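Local coordinates for Iron(III) ABC transporter, periplasmic iron-compound-binding protein (Vibrio cholerae, PDB 3TEF) that probably binds ferric catecholate siderophores in the periplasm and hands them to an ABC transporter for iron uptake, at residues R21-L30 and I38-F46; K214-V224 and H251-I262. One frame throughout, in Å; residues are numbered along the deposited sequence.

Interaction 1 of 2, residues R21-L30 and I38-F46; sequences RVVVIGVGAL and IEPVAVSKF
S44 turns its hydroxyl into the space between its own backbone N and carbonyl carbon (chi1 50°), and this torsion aims OG at the backbone of I25-G26. There S44 OG accepts a nearly straight hydrogen bond from G26 N at 3.0 Å, while S44 CB rests on I25 CG2. The G26 amide, at the N-cap position before helix 27-35, is thereby held by a side chain just where the strand bonding gives out. L30, with CG anti to its backbone N (chi1 -176°) and chi2 near 53°, lays CD1 against the neighbouring P40 CG and V43 CG1, 4.0 Å from each.

Alongside these groups the two backbones run parallel. V24 N donates to A42 O at 3.0 Å, and V24 O accepts S44 N, also at 3.0 Å. Nearer the start of strand 22-25, V41 N reaches V22 O at 2.8 Å, and a water joins V22 N to E39 O. V24 CG2 lies against P40 CB. At the outer end V41 CG1 sits over one face of the R21 guanidinium, 3.9 Å from NH1, while R21 NE is bound to Q78 O.

The arrangement is a beta-alpha-beta unit: strand 22-25, helix 27-35 and strand 42-43. Strand 42-43 forms one margin of the four-stranded parallel sheet, strand 82-85 pairs with the other side of 22-25, and I33 of the helix packs on V24 and I38.

Interaction 2 of 2, residues K214-V224 and H251-I262; sequences KTLLVVDRDKV and HIAYLDVNAWYI
V257 packs against V224 and D220 where two parallel strands, 215-220 and 252-254, run on into short helices; the pair belongs to the mixed sheet of one lobe of the periplasmic binding protein fold. V257 CG1 enters a hollow lined by both methyls of V224, 3.7 Å from V224 CG2, while its CG2 presses on D220 O and touches the K223 methylenes. On another side of the V224 methyl, I262 CD1 meets V224 CG2, the two side chains sliding past each other in opposite directions.

Along the strands the relief is shallower. L255 CD1 fills the dip between L217 CB and V219 CG2, and the same methyl stands over the centre of the W260 ring, 3.6 Å above its plane, so the leucine is wedged between strand and indole. The A253 methyl meets L217 CD2 at 3.8 Å. On the face carrying V218, Y254 lies beside that valine and points the same way, CD1 resting on V218 CB and CG1; F236 of helix 232-236 packs against both residues, and Y254 OH is bound to E237.

The backbones are locked by L216 N to H251 O, A253 N to L216 O, V218 N to A253 O (2.8 Å) and L255 N to V218 O. Where the strands part, one water bonds to V218 O, D220 N, L255 O and K223 NZ and so links the two segments.

D256 caps helix 257-262 by accepting A259 N on OD2. Farther along the same helix, at Y261, R221 is extended from CG to NE and lies across the tyrosine with guanidinium and ring planes 85° apart, and R221 NE donates to Y261 OH at 2.8 Å.

In the fold
Interactions 1 and 2 lie on opposite sides of the chain's centre, their centres about 24 Å apart, and belong to different sheets, as expected for the two lobes of a periplasmic binding protein. Each pairs parallel strands and continues into a helix. The 21-30/38-46 contact is buried, largely aliphatic, and finished by a serine-to-backbone bond; the 214-224/251-262 contact is only partly buried, reaches farther into its helices, and adds an arginine-tyrosine bond, and its water has four partners against two in interaction 1. The strand pairings share no element, yet the ends of the two contacts meet: V27 CG2 of helix 27-35 touches I262 CG2 at 3.6 Å, and CZ of the loop residue F46 packs against I262 CD1 and V224 O.

Interaction 1 of 2, residues R21-L30 and I38-F46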
loop_
_atom_site.group_PDB
_atom_site.type_symbol
_atom_site.label_atom_id
_atom_site.label_comp_id
_atom_site.label_asym_id
_atom_site.label_seq_id
_atom_site.Cartn_x
_atom_site.Cartn_y
_atom_site.Cartn_z
ATOM N N ARG A 21 20.086 -1.389 -14.493
ATOM C CA ARG A 21 19.052 -0.510 -15.028
ATOM C C ARG A 21 17.680 -1.033 -14.612
ATOM O O ARG A 21 17.221 -2.069 -15.092
ATOM C CB ARG A 21 19.164 -0.417 -16.555
ATOM C CG ARG A 21 20.512 0.132 -17.038
ATOM C CD ARG A 21 20.554 0.264 -18.554
ATOM N NE ARG A 21 19.543 1.208 -19.017
ATOM C CZ ARG A 21 19.663 2.531 -18.948
ATOM N NH1 ARG A 21 20.758 3.081 -18.423
ATOM N NH2 ARG A 21 18.686 3.303 -19.396
ATOM N N VAL A 22 17.047 -0.326 -13.688
ATOM C CA VAL A 22 15.771 -0.756 -13.130
ATOM C C VAL A 22 14.688 0.247 -13.505
ATOM O O VAL A 22 14.849 1.451 -13.307
ATOM C CB VAL A 22 15.844 -0.848 -11.594
ATOM C CG1 VAL A 22 14.518 -1.337 -11.018
ATOM C CG2 VAL A 22 16.990 -1.750 -11.182
ATOM N N VAL A 23 13.587 -0.261 -14.047
ATOM C CA VAL A 23 12.414 0.551 -14.352
ATOM C C VAL A 23 11.365 0.201 -13.303
ATOM O O VAL A 23 11.160 -0.978 -12.996
ATOM C CB VAL A 23 11.880 0.220 -15.762
ATOM C CG1 VAL A 23 10.482 0.807 -15.988
ATOM C CG2 VAL A 23 12.851 0.713 -16.812
ATOM N N VAL A 24 10.709 1.213 -12.743
ATOM C CA VAL A 24 9.744 0.969 -11.681
ATOM C C VAL A 24 8.390 1.593 -12.008
ATOM O O VAL A 24 8.292 2.801 -12.283
ATOM C CB VAL A 24 10.249 1.518 -10.318
ATOM C CG1 VAL A 24 9.269 1.155 -9.216
ATOM C CG2 VAL A 24 11.637 0.973 -9.999
ATOM N N ILE A 25 7.345 0.767 -11.969
ATOM C CA ILE A 25 5.981 1.266 -12.080
ATOM C C ILE A 25 5.268 1.003 -10.750
ATOM O O ILE A 25 5.322 -0.109 -10.225
ATOM C CB ILE A 25 5.238 0.572 -13.222
ATOM C CG1 ILE A 25 5.913 0.946 -14.550
ATOM C CG2 ILE A 25 3.784 1.012 -13.233
ATOM C CD1 ILE A 25 5.407 0.150 -15.741
ATOM N N GLY A 26 4.621 2.027 -10.196
ATOM C CA GLY A 26 3.953 1.883 -8.908
ATOM C C GLY A 26 4.690 2.636 -7.803
ATOM O O GLY A 26 5.917 2.576 -7.711
ATOM N N VAL A 27 3.934 3.310 -6.945
ATOM C CA VAL A 27 4.524 4.128 -5.885
ATOM C C VAL A 27 5.080 3.283 -4.752
ATOM O O VAL A 27 6.066 3.659 -4.124
ATOM C CB VAL A 27 3.505 5.141 -5.344
ATOM C CG1 VAL A 27 4.132 6.004 -4.234
ATOM C CG2 VAL A 27 2.980 6.008 -6.484
ATOM N N GLY A 28 4.455 2.133 -4.483
ATOM C CA GLY A 28 4.930 1.288 -3.404
ATOM C C GLY A 28 6.272 0.667 -3.744
ATOM O O GLY A 28 7.176 0.615 -2.900
ATOM N N ALA A 29 6.385 0.185 -4.985
ATOM C CA ALA A 29 7.636 -0.360 -5.502
ATOM C C ALA A 29 8.737 0.711 -5.487
ATOM O O ALA A 29 9.855 0.461 -5.037
ATOM C CB ALA A 29 7.436 -0.901 -6.913
ATOM N N LEU A 30 8.403 1.908 -5.955
ATOM C CA LEU A 30 9.372 3.010 -5.962
ATOM C C LEU A 30 9.829 3.390 -4.535
ATOM O O LEU A 30 11.027 3.566 -4.274
ATOM C CB LEU A 30 8.790 4.212 -6.717
ATOM C CG LEU A 30 9.723 5.415 -6.906
ATOM C CD1 LEU A 30 11.045 5.011 -7.532
ATOM C CD2 LEU A 30 9.030 6.459 -7.769
ATOM N N ILE A 38 18.413 2.103 -3.997
ATOM C CA ILE A 38 18.534 1.826 -5.428
ATOM C C ILE A 38 17.939 2.971 -6.247
ATOM O O ILE A 38 16.877 3.478 -5.902
ATOM C CB ILE A 38 17.787 0.522 -5.794
ATOM C CG1 ILE A 38 18.310 -0.667 -4.968
ATOM C CG2 ILE A 38 17.848 0.277 -7.296
ATOM C CD1 ILE A 38 19.801 -0.921 -5.109
ATOM N N GLU A 39 18.610 3.381 -7.325
ATOM C CA GLU A 39 18.096 4.477 -8.142
ATOM C C GLU A 39 17.686 3.980 -9.525
ATOM O O GLU A 39 18.528 3.546 -10.297
ATOM C CB GLU A 39 19.118 5.608 -8.289
ATOM C CG GLU A 39 18.543 6.837 -8.988
ATOM C CD GLU A 39 19.567 7.924 -9.219
ATOM O OE1 GLU A 39 20.740 7.729 -8.836
ATOM O OE2 GLU A 39 19.193 8.976 -9.779
ATOM N N PRO A 40 16.391 4.074 -9.842
ATOM C CA PRO A 40 15.864 3.560 -11.115
ATOM C C PRO A 40 16.223 4.476 -12.274
ATOM O O PRO A 40 16.593 5.638 -12.047
ATOM C CB PRO A 40 14.352 3.597 -10.906
ATOM C CG PRO A 40 14.158 4.754 -9.952
ATOM C CD PRO A 40 15.342 4.680 -9.002
ATOM N N VAL A 41 16.115 3.955 -13.490
ATOM C CA VAL A 41 16.386 4.727 -14.692
ATOM C C VAL A 41 15.128 5.327 -15.323
ATOM O O VAL A 41 15.223 6.249 -16.137
ATOM C CB VAL A 41 17.151 3.905 -15.757
ATOM C CG1 VAL A 41 18.500 3.447 -15.215
ATOM C CG2 VAL A 41 16.320 2.721 -16.241
ATOM N N ALA A 42 13.962 4.811 -14.943
ATOM C CA ALA A 42 12.685 5.305 -15.446
ATOM C C ALA A 42 11.588 4.906 -14.464
ATOM O O ALA A 42 11.701 3.880 -13.781
ATOM C CB ALA A 42 12.399 4.745 -16.828
ATOM N N VAL A 43 10.555 5.738 -14.362
ATOM C CA VAL A 43 9.511 5.541 -13.363
ATOM C C VAL A 43 8.148 5.935 -13.892
ATOM O O VAL A 43 8.034 6.792 -14.771
ATOM C CB VAL A 43 9.781 6.359 -12.081
ATOM C CG1 VAL A 43 11.094 5.927 -11.450
ATOM C CG2 VAL A 43 9.789 7.866 -12.393
ATOM N N SER A 44 7.105 5.323 -13.349
ATOM C CA SER A 44 5.769 5.803 -13.654
ATOM C C SER A 44 5.621 7.214 -13.098
ATOM O O SER A 44 6.389 7.643 -12.229
ATOM C CB SER A 44 4.698 4.864 -13.089
ATOM O OG SER A 44 4.954 4.580 -11.732
ATOM N N LYS A 45 4.642 7.924 -13.636
ATOM C CA LYS A 45 4.346 9.279 -13.224
ATOM C C LYS A 45 2.908 9.302 -12.745
ATOM O O LYS A 45 2.026 8.695 -13.365
ATOM C CB LYS A 45 4.534 10.226 -14.406
ATOM C CG LYS A 45 5.908 10.146 -15.047
ATOM C CD LYS A 45 6.992 10.816 -14.194
ATOM C CE LYS A 45 8.366 10.617 -14.821
ATOM N NZ LYS A 45 9.392 11.535 -14.196
ATOM N N PHE A 46 2.681 10.007 -11.645
ATOM C CA PHE A 46 1.393 10.055 -10.976
ATOM C C PHE A 46 1.292 11.412 -10.272
ATOM O O PHE A 46 2.221 11.819 -9.569
ATOM C CB PHE A 46 1.314 8.905 -9.970
ATOM C CG PHE A 46 0.089 8.918 -9.096
ATOM C CD1 PHE A 46 -1.181 8.958 -9.644
ATOM C CD2 PHE A 46 0.216 8.848 -7.717
ATOM C CE1 PHE A 46 -2.312 8.946 -8.819
ATOM C CE2 PHE A 46 -0.903 8.832 -6.889
ATOM C CZ PHE A 46 -2.167 8.885 -7.438
HETATM O O HOH W 1 18.699 1.508 -12.235
#

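Interaction 2 of 2, residues K214-V224 and H251-I262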
loop_
_atom_site.group_PDB
_atom_site.type_symbol
_atom_site.label_atom_id
_atom_site.label_comp_id
_atom_site.label_asym_id
_atom_site.label_seq_id
_atom_site.Cartn_x
_atom_site.Cartn_y
_atom_site.Cartn_z
ATOM N N LYS A 214 -16.344 0.998 17.422
ATOM C CA LYS A 214 -15.583 1.584 18.521
ATOM C C LYS A 214 -14.425 2.416 17.983
ATOM O O LYS A 214 -14.028 3.429 18.572
ATOM C CB LYS A 214 -15.051 0.489 19.449
ATOM C CG LYS A 214 -15.740 0.416 20.808
ATOM C CD LYS A 214 -16.964 -0.493 20.780
ATOM C CE LYS A 214 -18.133 0.132 20.025
ATOM N NZ LYS A 214 -19.226 -0.861 19.775
ATOM N N THR A 215 -13.881 1.974 16.857
ATOM C CA THR A 215 -12.814 2.694 16.179
ATOM C C THR A 215 -13.185 2.823 14.714
ATOM O O THR A 215 -13.658 1.861 14.094
ATOM C CB THR A 215 -11.479 1.946 16.285
ATOM O OG1 THR A 215 -11.054 1.926 17.654
ATOM C CG2 THR A 215 -10.410 2.626 15.438
ATOM N N LEU A 216 -12.963 4.009 14.162
ATOM C CA LEU A 216 -13.322 4.274 12.775
ATOM C C LEU A 216 -12.086 4.761 12.019
ATOM O O LEU A 216 -11.524 5.812 12.335
ATOM C CB LEU A 216 -14.448 5.308 12.733
ATOM C CG LEU A 216 -15.130 5.679 11.417
ATOM C CD1 LEU A 216 -15.637 4.449 10.670
ATOM C CD2 LEU A 216 -16.271 6.642 11.699
ATOM N N LEU A 217 -11.658 3.981 11.030
ATOM C CA LEU A 217 -10.479 4.318 10.241
ATOM C C LEU A 217 -10.938 4.774 8.861
ATOM O O LEU A 217 -11.607 4.032 8.147
ATOM C CB LEU A 217 -9.572 3.105 10.097
ATOM C CG LEU A 217 -9.255 2.424 11.429
ATOM C CD1 LEU A 217 -8.526 1.101 11.245
ATOM C CD2 LEU A 217 -8.443 3.368 12.296
ATOM N N VAL A 218 -10.576 5.994 8.494
ATOM C CA VAL A 218 -11.114 6.599 7.289
ATOM C C VAL A 218 -10.012 6.837 6.272
ATOM O O VAL A 218 -8.966 7.399 6.598
ATOM C CB VAL A 218 -11.782 7.947 7.624
ATOM C CG1 VAL A 218 -12.293 8.628 6.357
ATOM C CG2 VAL A 218 -12.905 7.736 8.635
ATOM N N VAL A 219 -10.267 6.416 5.033
ATOM C CA VAL A 219 -9.347 6.632 3.916
ATOM C C VAL A 219 -9.987 7.592 2.911
ATOM O O VAL A 219 -10.995 7.266 2.278
ATOM C CB VAL A 219 -9.012 5.280 3.203
ATOM C CG1 VAL A 219 -8.068 5.505 2.015
ATOM C CG2 VAL A 219 -8.403 4.270 4.195
ATOM N N ASP A 220 -9.405 8.781 2.783
ATOM C CA ASP A 220 -9.931 9.816 1.891
ATOM C C ASP A 220 -9.298 9.664 0.519
ATOM O O ASP A 220 -8.273 10.271 0.226
ATOM C CB ASP A 220 -9.626 11.200 2.464
ATOM C CG ASP A 220 -10.221 12.331 1.630
ATOM O OD1 ASP A 220 -10.993 12.048 0.687
ATOM O OD2 ASP A 220 -9.927 13.506 1.937
ATOM N N ARG A 221 -9.900 8.836 -0.321
ATOM C CA ARG A 221 -9.289 8.533 -1.603
ATOM C C ARG A 221 -9.109 9.788 -2.455
ATOM O O ARG A 221 -8.154 9.896 -3.222
ATOM C CB ARG A 221 -10.109 7.492 -2.355
ATOM C CG ARG A 221 -9.537 7.144 -3.704
ATOM C CD ARG A 221 -10.260 5.946 -4.288
ATOM N NE ARG A 221 -9.726 5.609 -5.599
ATOM C CZ ARG A 221 -10.116 6.191 -6.726
ATOM N NH1 ARG A 221 -11.052 7.135 -6.691
ATOM N NH2 ARG A 221 -9.578 5.832 -7.887
ATOM N N ASP A 222 -10.017 10.744 -2.303
ATOM C CA ASP A 222 -9.970 11.937 -3.136
ATOM C C ASP A 222 -8.704 12.758 -2.898
ATOM O O ASP A 222 -8.250 13.469 -3.794
ATOM C CB ASP A 222 -11.231 12.779 -2.949
ATOM C CG ASP A 222 -12.468 12.089 -3.489
ATOM O OD1 ASP A 222 -12.326 11.256 -4.410
ATOM O OD2 ASP A 222 -13.577 12.372 -2.991
ATOM N N LYS A 223 -8.116 12.639 -1.711
ATOM C CA LYS A 223 -6.899 13.388 -1.391
ATOM C C LYS A 223 -5.810 13.231 -2.455
ATOM O O LYS A 223 -5.110 14.190 -2.778
ATOM C CB LYS A 223 -6.342 12.991 -0.015
ATOM C CG LYS A 223 -6.949 13.735 1.187
ATOM C CD LYS A 223 -6.261 13.313 2.498
ATOM C CE LYS A 223 -7.197 13.398 3.715
ATOM N NZ LYS A 223 -6.903 12.339 4.754
ATOM N N VAL A 224 -5.667 12.027 -3.000
ATOM C CA VAL A 224 -4.604 11.750 -3.962
ATOM C C VAL A 224 -5.089 11.716 -5.409
ATOM O O VAL A 224 -4.282 11.571 -6.328
ATOM C CB VAL A 224 -3.885 10.413 -3.662
ATOM C CG1 VAL A 224 -3.151 10.486 -2.322
ATOM C CG2 VAL A 224 -4.876 9.260 -3.683
ATOM N N HIS A 251 -11.768 8.302 18.642
ATOM C CA HIS A 251 -11.078 7.244 17.919
ATOM C C HIS A 251 -11.492 7.167 16.452
ATOM O O HIS A 251 -11.630 6.070 15.907
ATOM C CB HIS A 251 -11.286 5.879 18.597
ATOM C CG HIS A 251 -10.556 5.731 19.895
ATOM N ND1 HIS A 251 -10.893 4.781 20.840
ATOM C CD2 HIS A 251 -9.496 6.403 20.412
ATOM C CE1 HIS A 251 -10.084 4.879 21.875
ATOM N NE2 HIS A 251 -9.222 5.859 21.641
ATOM N N ILE A 252 -11.704 8.322 15.830
ATOM C CA ILE A 252 -11.777 8.395 14.372
ATOM C C ILE A 252 -10.395 8.777 13.873
ATOM O O ILE A 252 -9.868 9.836 14.241
ATOM C CB ILE A 252 -12.776 9.448 13.863
ATOM C CG1 ILE A 252 -14.188 9.155 14.362
ATOM C CG2 ILE A 252 -12.754 9.497 12.329
ATOM C CD1 ILE A 252 -15.217 10.160 13.868
ATOM N N ALA A 253 -9.802 7.914 13.053
ATOM C CA ALA A 253 -8.468 8.157 12.522
ATOM C C ALA A 253 -8.526 8.346 11.011
ATOM O O ALA A 253 -9.124 7.531 10.308
ATOM C CB ALA A 253 -7.551 7.008 12.865
ATOM N N TYR A 254 -7.912 9.420 10.519
ATOM C CA TYR A 254 -7.829 9.667 9.073
ATOM C C TYR A 254 -6.493 9.167 8.527
ATOM O O TYR A 254 -5.472 9.847 8.618
ATOM C CB TYR A 254 -8.084 11.148 8.751
ATOM C CG TYR A 254 -9.472 11.571 9.177
ATOM C CD1 TYR A 254 -10.548 11.445 8.314
ATOM C CD2 TYR A 254 -9.715 12.048 10.466
ATOM C CE1 TYR A 254 -11.821 11.792 8.703
ATOM C CE2 TYR A 254 -10.989 12.405 10.864
ATOM C CZ TYR A 254 -12.039 12.275 9.977
ATOM O OH TYR A 254 -13.317 12.614 10.348
ATOM N N LEU A 255 -6.519 7.956 7.976
ATOM C CA LEU A 255 -5.306 7.257 7.572
ATOM C C LEU A 255 -4.595 7.963 6.421
ATOM O O LEU A 255 -5.240 8.530 5.541
ATOM C CB LEU A 255 -5.638 5.822 7.159
ATOM C CG LEU A 255 -6.318 4.902 8.184
ATOM C CD1 LEU A 255 -6.519 3.534 7.577
ATOM C CD2 LEU A 255 -5.501 4.787 9.457
ATOM N N ASP A 256 -3.270 7.907 6.420
ATOM C CA ASP A 256 -2.501 8.529 5.347
ATOM C C ASP A 256 -2.827 7.815 4.040
ATOM O O ASP A 256 -2.577 6.624 3.885
ATOM C CB ASP A 256 -1.005 8.439 5.634
ATOM C CG ASP A 256 -0.175 9.182 4.603
ATOM O OD1 ASP A 256 0.041 10.401 4.769
ATOM O OD2 ASP A 256 0.252 8.556 3.619
ATOM N N VAL A 257 -3.405 8.537 3.094
ATOM C CA VAL A 257 -3.898 7.878 1.890
ATOM C C VAL A 257 -2.778 7.283 1.040
ATOM O O VAL A 257 -2.905 6.170 0.542
ATOM C CB VAL A 257 -4.756 8.819 1.034
ATOM C CG1 VAL A 257 -5.256 8.076 -0.206
ATOM C CG2 VAL A 257 -5.915 9.333 1.854
ATOM N N ASN A 258 -1.677 8.009 0.880
ATOM C CA ASN A 258 -0.548 7.451 0.155
ATOM C C ASN A 258 -0.073 6.136 0.772
ATOM O O ASN A 258 0.121 5.140 0.079
ATOM C CB ASN A 258 0.628 8.428 0.112
ATOM C CG ASN A 258 1.868 7.797 -0.486
ATOM O OD1 ASN A 258 1.940 7.592 -1.699
ATOM N ND2 ASN A 258 2.833 7.440 0.368
ATOM N N ALA A 259 0.118 6.141 2.085
ATOM C CA ALA A 259 0.727 4.997 2.740
ATOM C C ALA A 259 -0.152 3.750 2.653
ATOM O O ALA A 259 0.360 2.656 2.441
ATOM C CB ALA A 259 1.044 5.302 4.189
ATOM N N TRP A 260 -1.462 3.922 2.846
ATOM C CA TRP A 260 -2.377 2.774 2.951
ATOM C C TRP A 260 -2.964 2.305 1.624
ATOM O O TRP A 260 -3.299 1.128 1.470
ATOM C CB TRP A 260 -3.535 3.093 3.907
ATOM C CG TRP A 260 -3.130 3.226 5.353
ATOM C CD1 TRP A 260 -2.560 4.320 5.945
ATOM C CD2 TRP A 260 -3.293 2.250 6.395
ATOM N NE1 TRP A 260 -2.338 4.076 7.276
ATOM C CE2 TRP A 260 -2.783 2.813 7.578
ATOM C CE3 TRP A 260 -3.800 0.943 6.431
ATOM C CZ2 TRP A 260 -2.774 2.125 8.794
ATOM C CZ3 TRP A 260 -3.802 0.268 7.635
ATOM C CH2 TRP A 260 -3.290 0.857 8.800
ATOM N N TYR A 261 -3.087 3.224 0.673
ATOM C CA TYR A 261 -3.853 2.952 -0.533
ATOM C C TYR A 261 -2.989 2.973 -1.804
ATOM O O TYR A 261 -3.141 2.135 -2.686
ATOM C CB TYR A 261 -5.006 3.958 -0.627
ATOM C CG TYR A 261 -5.897 3.759 -1.833
ATOM C CD1 TYR A 261 -6.755 2.669 -1.912
ATOM C CD2 TYR A 261 -5.880 4.664 -2.883
ATOM C CE1 TYR A 261 -7.577 2.484 -3.026
ATOM C CE2 TYR A 261 -6.699 4.493 -3.999
ATOM C CZ TYR A 261 -7.539 3.405 -4.058
ATOM O OH TYR A 261 -8.345 3.241 -5.162
ATOM N N ILE A 262 -2.075 3.934 -1.881
ATOM C CA ILE A 262 -1.256 4.124 -3.078
ATOM C C ILE A 262 0.056 3.343 -3.055
ATOM O O ILE A 262 0.341 2.559 -3.965
ATOM C CB ILE A 262 -0.929 5.624 -3.315
ATOM C CG1 ILE A 262 -2.218 6.445 -3.510
ATOM C CG2 ILE A 262 0.028 5.787 -4.502
ATOM C CD1 ILE A 262 -2.991 6.108 -4.761
HETATM O O HOH W 2 -7.639 9.450 5.063
#